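PDB 5IKY: oxalate biosynthetic component 1 from Burkholderia thailandensis, which is a bifunctional serine hydrolase and lyase that produces oxalate under quorum-sensing control. Local coordinates for residues L278-R283 with A296-Y301; D309-S314 with V343-E348. All coordinates share one frame; numbering follows the deposited sequence.

In the fold
Both contacts belong to the parallel, curled sheet of the region related to the TIM-barrel beta-keto acid cleavage enzymes, where adjacent strands 275-278, 310-313 and 346-351 run the same way. They follow one another along the chain: contact 1 closes the long connection between strands 275-278 and 310-313 before contact 2 pairs 310-313 with 346-351, across helix 330-343. Their centres are about 9 Å apart. Strand pairing joins them directly, Leu-278 N lying 3.0 Å from Val-310 O, and Thr-280 OG1 probably hydrogen-bonds Ser-312 O. The bound magnesium lies close to Ser-279 and Ser-312, so both contacts lie in the part of the barrel-like framework beside the metal site.

Contact 1: residues L278-R283 with A296-Y301; sequences LSTSAR and AHLKRY
Where strand 275-278 of the barrel-like sheet gives way to its loop, the strand end and the loop that follows are met by the returning part of the same connection, centred on His-297. The imidazole supplies the one hydrogen bond between the segments: His-297 NE2 donates to Ser-279 O at 2.8 Å, with an N-H...O angle of 150°. The acceptor sits at the ring edge but tilted 18° from the ring plane, and the donor stands above the carbonyl plane of Ser-279. With CG tucked between its own backbone N and carbonyl carbon (chi1 57°), His-297 directs its ring at Ser-279 O, NE2 leading.

Leucines pack beside this bond. Leu-298 CD2 covers one face of the imidazole, over the ring centre, and also meets Leu-278 CD1 at 4.1 Å. Leu-278 slides past the histidine in the opposite direction, bringing CD1 obliquely to within 3.7 Å of His-297 CD2. Beside CE1, and oblique to the ring, Thr-280 CG2 reaches Leu-298 CD1 at 4.1 Å, the two side chains crossing at about a right angle, while Thr-280 OG1 turns to Ser-312 O on the neighbouring strand. Tyr-260 of helix 257-270 adds another ring against His-297, and Phe-340 of helix 330-343 touches Leu-298.

The backbone carbonyl of a buried loop residue is thus satisfied by an imidazole N-H within a largely apolar setting. Donation from NE2, together with Leu-298 CD2 over one face, probably limits the rotation of the ring, and ties the loop bearing Ser-279, which touches the magnesium ligand His-227, to the chain leading into strand 310-313.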
ATOM      1  N   LEU A 278       3.878  17.335   9.056  1.00 38.73           N
ATOM      2  CA  LEU A 278       2.848  18.354   9.240  1.00 46.45           C
ATOM      3  C   LEU A 278       3.417  19.760   9.117  1.00 46.38           C
ATOM      4  O   LEU A 278       4.492  20.062   9.637  1.00 50.06           O
ATOM      5  CB  LEU A 278       2.157  18.197  10.597  1.00 35.76           C
ATOM      6  CG  LEU A 278       1.587  16.822  10.949  1.00 50.16           C
ATOM      7  CD1 LEU A 278       0.658  16.937  12.146  1.00 37.39           C
ATOM      8  CD2 LEU A 278       0.875  16.186   9.763  1.00 39.05           C
ATOM      9  N   SER A 279       2.685  20.619   8.421  1.00 37.86           N
ATOM     10  CA  SER A 279       3.077  22.009   8.260  1.00 47.71           C
ATOM     11  C   SER A 279       2.835  22.793   9.546  1.00 48.34           C
ATOM     12  O   SER A 279       1.818  22.608  10.211  1.00 46.61           O
ATOM     13  CB  SER A 279       2.308  22.645   7.101  1.00 37.04           C
ATOM     14  OG  SER A 279       2.780  23.949   6.829  1.00 50.52           O
ATOM     15  N   THR A 280       3.779  23.658   9.901  1.00 49.03           N
ATOM     16  CA  THR A 280       3.599  24.554  11.038  1.00 37.40           C
ATOM     17  C   THR A 280       3.457  25.978  10.522  1.00 49.30           C
ATOM     18  O   THR A 280       3.439  26.937  11.293  1.00 55.64           O
ATOM     19  CB  THR A 280       4.773  24.470  12.033  1.00 45.52           C
ATOM     20  OG1 THR A 280       5.978  24.907  11.392  1.00 51.79           O
ATOM     21  CG2 THR A 280       4.955  23.041  12.526  1.00 36.92           C
ATOM     22  N   SER A 281       3.353  26.093   9.201  1.00 47.06           N
ATOM     23  CA  SER A 281       3.301  27.378   8.516  1.00 54.05           C
ATOM     24  C   SER A 281       2.143  28.255   8.978  1.00 65.45           C
ATOM     25  O   SER A 281       1.041  27.769   9.236  1.00 53.17           O
ATOM     26  CB  SER A 281       3.209  27.152   7.005  1.00 55.70           C
ATOM     27  OG  SER A 281       2.950  28.360   6.319  1.00 60.11           O
ATOM     28  N   ALA A 282       2.406  29.554   9.081  1.00 63.08           N
ATOM     29  CA  ALA A 282       1.367  30.523   9.403  1.00 63.72           C
ATOM     30  C   ALA A 282       1.056  31.389   8.185  1.00 69.41           C
ATOM     31  O   ALA A 282       0.560  32.508   8.315  1.00 68.30           O
ATOM     32  CB  ALA A 282       1.786  31.387  10.582  1.00 58.95           C
ATOM     33  N   ARG A 283       1.356  30.858   7.002  1.00 66.82           N
ATOM     34  CA  ARG A 283       1.068  31.540   5.743  1.00 71.35           C
ATOM     35  C   ARG A 283      -0.430  31.761   5.576  1.00 81.72           C
ATOM     36  O   ARG A 283      -1.220  30.828   5.714  1.00 74.58           O
ATOM     37  CB  ARG A 283       1.618  30.736   4.562  1.00 49.18           C
ATOM     38  CG  ARG A 283       1.484  31.417   3.207  1.00 62.22           C
ATOM     39  CD  ARG A 283       2.066  30.532   2.112  1.00 70.14           C
ATOM     40  NE  ARG A 283       2.176  31.219   0.827  1.00 65.36           N
ATOM     41  CZ  ARG A 283       2.756  30.693  -0.249  1.00 78.02           C
ATOM     42  NH1 ARG A 283       2.817  31.385  -1.380  1.00 60.38           N
ATOM     43  NH2 ARG A 283       3.281  29.474  -0.193  1.00 70.07           N
ATOM     44  N   ALA A 296       0.224  22.930  18.157  1.00 38.36           N
ATOM     45  CA  ALA A 296      -0.865  22.251  18.858  1.00 44.28           C
ATOM     46  C   ALA A 296      -1.237  20.921  18.201  1.00 42.93           C
ATOM     47  O   ALA A 296      -1.742  20.016  18.862  1.00 50.41           O
ATOM     48  CB  ALA A 296      -2.085  23.154  18.935  1.00 38.36           C
ATOM     49  N   HIS A 297      -0.987  20.807  16.901  1.00 43.06           N
ATOM     50  CA  HIS A 297      -1.277  19.572  16.175  1.00 43.12           C
ATOM     51  C   HIS A 297      -0.136  18.563  16.284  1.00 46.75           C
ATOM     52  O   HIS A 297      -0.258  17.424  15.834  1.00 45.20           O
ATOM     53  CB  HIS A 297      -1.588  19.866  14.703  1.00 42.33           C
ATOM     54  CG  HIS A 297      -0.507  20.610  13.979  1.00 44.87           C
ATOM     55  ND1 HIS A 297       0.232  21.620  14.557  1.00 42.16           N
ATOM     56  CD2 HIS A 297      -0.067  20.510  12.700  1.00 39.13           C
ATOM     57  CE1 HIS A 297       1.092  22.097  13.675  1.00 42.56           C
ATOM     58  NE2 HIS A 297       0.931  21.442  12.540  1.00 47.37           N
ATOM     59  N   LEU A 298       0.968  18.979  16.893  1.00 48.66           N
ATOM     60  CA  LEU A 298       2.106  18.090  17.079  1.00 46.30           C
ATOM     61  C   LEU A 298       1.993  17.362  18.412  1.00 40.03           C
ATOM     62  O   LEU A 298       2.554  17.783  19.422  1.00 45.96           O
ATOM     63  CB  LEU A 298       3.412  18.875  16.997  1.00 40.07           C
ATOM     64  CG  LEU A 298       3.533  19.695  15.711  1.00 50.37           C
ATOM     65  CD1 LEU A 298       4.784  20.542  15.742  1.00 40.14           C
ATOM     66  CD2 LEU A 298       3.522  18.803  14.482  1.00 35.91           C
ATOM     67  N   LYS A 299       1.243  16.267  18.399  1.00 48.87           N
ATOM     68  CA  LYS A 299       0.982  15.486  19.597  1.00 45.90           C
ATOM     69  C   LYS A 299       0.911  14.006  19.254  1.00 46.06           C
ATOM     70  O   LYS A 299       1.125  13.614  18.108  1.00 54.48           O
ATOM     71  CB  LYS A 299      -0.322  15.935  20.256  1.00 36.90           C
ATOM     72  CG  LYS A 299      -1.526  15.823  19.337  1.00 42.61           C
ATOM     73  CD  LYS A 299      -2.817  16.164  20.053  1.00 43.47           C
ATOM     74  CE  LYS A 299      -4.015  15.915  19.146  1.00 47.97           C
ATOM     75  NZ  LYS A 299      -5.306  16.154  19.841  1.00 51.02           N
ATOM     76  N   ARG A 300       0.603  13.185  20.249  1.00 53.93           N
ATOM     77  CA  ARG A 300       0.451  11.754  20.026  1.00 43.29           C
ATOM     78  C   ARG A 300      -0.978  11.435  19.593  1.00 52.00           C
ATOM     79  O   ARG A 300      -1.939  11.890  20.218  1.00 50.61           O
ATOM     80  CB  ARG A 300       0.831  10.979  21.288  1.00 42.41           C
ATOM     81  CG  ARG A 300       2.312  11.079  21.626  1.00 56.72           C
ATOM     82  CD  ARG A 300       2.625  10.561  23.022  1.00 57.44           C
ATOM     83  NE  ARG A 300       4.064  10.456  23.242  1.00 86.22           N
ATOM     84  CZ  ARG A 300       4.837  11.461  23.644  1.00 99.64           C
ATOM     85  NH1 ARG A 300       4.309  12.656  23.873  1.00105.27           N
ATOM     86  NH2 ARG A 300       6.139  11.274  23.816  1.00 78.78           N
ATOM     87  N   TYR A 301      -1.110  10.664  18.515  1.00 51.36           N
ATOM     88  CA  TYR A 301      -2.419  10.329  17.953  1.00 45.10           C
ATOM     89  C   TYR A 301      -2.741   8.841  18.049  1.00 47.60           C
ATOM     90  O   TYR A 301      -1.846   7.996  18.010  1.00 49.65           O
ATOM     91  CB  TYR A 301      -2.503  10.758  16.485  1.00 38.83           C
ATOM     92  CG  TYR A 301      -2.498  12.254  16.257  1.00 55.08           C
ATOM     93  CD1 TYR A 301      -3.682  12.981  16.264  1.00 36.71           C
ATOM     94  CD2 TYR A 301      -1.310  12.935  16.012  1.00 38.99           C
ATOM     95  CE1 TYR A 301      -3.683  14.346  16.046  1.00 36.69           C
ATOM     96  CE2 TYR A 301      -1.300  14.300  15.792  1.00 47.84           C
ATOM     97  CZ  TYR A 301      -2.489  15.000  15.810  1.00 52.59           C
ATOM     98  OH  TYR A 301      -2.480  16.360  15.592  1.00 41.13           O
TER

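Contact 2: residues D309-S314 with V343-E348; sequences DVASFS and VGVRPE
Parallel strand pairing defines this contact, which sets strand 310-313 beside the start of strand 346-351 in the curled sheet, the two joined by a crossover through helix 330-343. Four backbone hydrogen bonds hold the register: Arg-346 N gives to Asp-309 O at 2.9 Å, Ala-311 N to Arg-346 O, Glu-348 N to Ala-311 O at 2.8 Å, and Phe-313 N to Glu-348 O at 3.0 Å. The short strand segments are strongly twisted, their directions 45° apart.

On the sheet face carrying Val-310, Arg-346 and Glu-348, Val-310 CG1 presses on Glu-348 CB at 3.4 Å. With CG anti to its backbone N (chi1 -173°), the glutamate extends past this methyl. Ala-311 and Pro-347 take the other face. Val-345, just before strand 346-351, reaches Ala-311 CB with CG1 at 3.6 Å, and Phe-313 CB lies alongside Pro-347 CB at 3.7 Å. Phe-340 of helix 330-343 covers Ala-311 and Pro-347, and its Leu-333 and Leu-337 cover Phe-313.

Pro-347 has no N-H, but none is called on in this pairing, because Arg-346 and Glu-348 supply the donors to strand 310-313. Hydrocarbon thus lies against the helix, while one oxygen of the buried carboxylate, OE1, takes a hydrogen bond from Asn-277 on strand 275-278.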
ATOM      1  N   ASP A 309       6.159  12.461  12.463  1.00 42.10           N
ATOM      2  CA  ASP A 309       7.595  12.253  12.459  1.00 35.19           C
ATOM      3  C   ASP A 309       8.341  13.547  12.173  1.00 45.05           C
ATOM      4  O   ASP A 309       9.429  13.780  12.695  1.00 43.36           O
ATOM      5  CB  ASP A 309       7.965  11.187  11.433  1.00 45.21           C
ATOM      6  CG  ASP A 309       7.169   9.911  11.618  1.00 58.24           C
ATOM      7  OD1 ASP A 309       7.568   9.086  12.467  1.00 55.26           O
ATOM      8  OD2 ASP A 309       6.145   9.738  10.916  1.00 54.02           O
ATOM      9  N   VAL A 310       7.749  14.394  11.340  1.00 40.57           N
ATOM     10  CA  VAL A 310       8.418  15.603  10.886  1.00 36.73           C
ATOM     11  C   VAL A 310       7.472  16.800  10.921  1.00 39.07           C
ATOM     12  O   VAL A 310       6.280  16.659  10.659  1.00 43.82           O
ATOM     13  CB  VAL A 310       8.979  15.415   9.455  1.00 43.49           C
ATOM     14  CG1 VAL A 310       9.612  16.689   8.950  1.00 35.95           C
ATOM     15  CG2 VAL A 310       9.992  14.273   9.420  1.00 35.67           C
ATOM     16  N   ALA A 311       8.002  17.973  11.264  1.00 42.74           N
ATOM     17  CA  ALA A 311       7.233  19.212  11.201  1.00 40.61           C
ATOM     18  C   ALA A 311       8.064  20.344  10.590  1.00 41.25           C
ATOM     19  O   ALA A 311       9.280  20.405  10.773  1.00 45.69           O
ATOM     20  CB  ALA A 311       6.735  19.602  12.585  1.00 38.32           C
ATOM     21  N   SER A 312       7.396  21.236   9.866  1.00 43.81           N
ATOM     22  CA  SER A 312       8.062  22.351   9.201  1.00 41.73           C
ATOM     23  C   SER A 312       8.739  23.288  10.194  1.00 38.80           C
ATOM     24  O   SER A 312       8.238  23.526  11.293  1.00 49.90           O
ATOM     25  CB  SER A 312       7.063  23.134   8.346  1.00 37.26           C
ATOM     26  OG  SER A 312       6.691  22.386   7.205  1.00 70.29           O
ATOM     27  N   PHE A 313       9.885  23.821   9.788  1.00 42.19           N
ATOM     28  CA  PHE A 313      10.691  24.670  10.647  1.00 43.31           C
ATOM     29  C   PHE A 313      11.498  25.638   9.785  1.00 49.35           C
ATOM     30  O   PHE A 313      12.312  25.216   8.967  1.00 57.72           O
ATOM     31  CB  PHE A 313      11.615  23.814  11.521  1.00 43.08           C
ATOM     32  CG  PHE A 313      12.337  24.584  12.593  1.00 48.31           C
ATOM     33  CD1 PHE A 313      11.722  24.853  13.806  1.00 39.55           C
ATOM     34  CD2 PHE A 313      13.637  25.023  12.393  1.00 47.00           C
ATOM     35  CE1 PHE A 313      12.386  25.555  14.797  1.00 57.23           C
ATOM     36  CE2 PHE A 313      14.307  25.726  13.382  1.00 39.55           C
ATOM     37  CZ  PHE A 313      13.679  25.991  14.585  1.00 52.41           C
ATOM     38  N   SER A 314      11.259  26.935   9.956  1.00 46.56           N
ATOM     39  CA  SER A 314      11.992  27.946   9.199  1.00 52.38           C
ATOM     40  C   SER A 314      12.701  28.924  10.128  1.00 45.74           C
ATOM     41  O   SER A 314      12.068  29.792  10.726  1.00 47.04           O
ATOM     42  CB  SER A 314      11.053  28.700   8.256  1.00 50.77           C
ATOM     43  OG  SER A 314      10.555  27.844   7.241  1.00 69.30           O
ATOM     44  N   VAL A 343       7.997  15.513  22.172  1.00 45.35           N
ATOM     45  CA  VAL A 343       6.972  14.744  21.477  1.00 49.89           C
ATOM     46  C   VAL A 343       7.610  13.746  20.501  1.00 40.61           C
ATOM     47  O   VAL A 343       7.001  12.743  20.134  1.00 56.63           O
ATOM     48  CB  VAL A 343       5.989  15.694  20.741  1.00 39.34           C
ATOM     49  CG1 VAL A 343       4.883  14.927  20.059  1.00 57.75           C
ATOM     50  CG2 VAL A 343       5.387  16.683  21.724  1.00 53.39           C
ATOM     51  N   GLY A 344       8.851  14.012  20.105  1.00 55.32           N
ATOM     52  CA  GLY A 344       9.577  13.106  19.231  1.00 35.98           C
ATOM     53  C   GLY A 344       9.519  13.512  17.773  1.00 57.14           C
ATOM     54  O   GLY A 344       9.605  12.675  16.874  1.00 49.34           O
ATOM     55  N   VAL A 345       9.379  14.810  17.535  1.00 46.73           N
ATOM     56  CA  VAL A 345       9.259  15.323  16.180  1.00 39.50           C
ATOM     57  C   VAL A 345      10.589  15.880  15.673  1.00 51.46           C
ATOM     58  O   VAL A 345      11.255  16.650  16.360  1.00 42.84           O
ATOM     59  CB  VAL A 345       8.178  16.416  16.097  1.00 43.20           C
ATOM     60  CG1 VAL A 345       8.035  16.920  14.670  1.00 36.94           C
ATOM     61  CG2 VAL A 345       6.854  15.883  16.616  1.00 35.66           C
ATOM     62  N   ARG A 346      10.970  15.466  14.469  1.00 35.81           N
ATOM     63  CA  ARG A 346      12.160  15.976  13.803  1.00 42.74           C
ATOM     64  C   ARG A 346      11.781  17.143  12.903  1.00 42.92           C
ATOM     65  O   ARG A 346      10.864  17.032  12.097  1.00 48.68           O
ATOM     66  CB  ARG A 346      12.826  14.869  12.983  1.00 44.50           C
ATOM     67  CG  ARG A 346      14.077  15.294  12.227  1.00 41.65           C
ATOM     68  CD  ARG A 346      15.332  14.865  12.966  1.00 39.00           C
ATOM     69  NE  ARG A 346      15.298  13.451  13.337  1.00 48.70           N
ATOM     70  CZ  ARG A 346      15.813  12.466  12.605  1.00 36.58           C
ATOM     71  NH1 ARG A 346      15.727  11.214  13.031  1.00 36.49           N
ATOM     72  NH2 ARG A 346      16.419  12.728  11.455  1.00 44.97           N
ATOM     73  N   PRO A 347      12.475  18.278  13.043  1.00 42.63           N
ATOM     74  CA  PRO A 347      12.141  19.406  12.167  1.00 42.29           C
ATOM     75  C   PRO A 347      12.578  19.169  10.727  1.00 38.06           C
ATOM     76  O   PRO A 347      13.568  18.479  10.493  1.00 50.57           O
ATOM     77  CB  PRO A 347      12.922  20.572  12.783  1.00 46.00           C
ATOM     78  CG  PRO A 347      14.063  19.928  13.485  1.00 38.61           C
ATOM     79  CD  PRO A 347      13.538  18.614  14.004  1.00 43.64           C
ATOM     80  N   GLU A 348      11.831  19.718   9.774  1.00 48.19           N
ATOM     81  CA  GLU A 348      12.315  19.812   8.404  1.00 41.51           C
ATOM     82  C   GLU A 348      12.513  21.274   8.071  1.00 50.81           C
ATOM     83  O   GLU A 348      11.564  22.059   8.084  1.00 50.73           O
ATOM     84  CB  GLU A 348      11.352  19.181   7.405  1.00 40.54           C
ATOM     85  CG  GLU A 348      11.913  19.112   5.992  1.00 61.29           C
ATOM     86  CD  GLU A 348      10.859  18.769   4.958  1.00 84.17           C
ATOM     87  OE1 GLU A 348       9.715  19.255   5.085  1.00 86.01           O
ATOM     88  OE2 GLU A 348      11.176  18.003   4.021  1.00 85.30           O
TER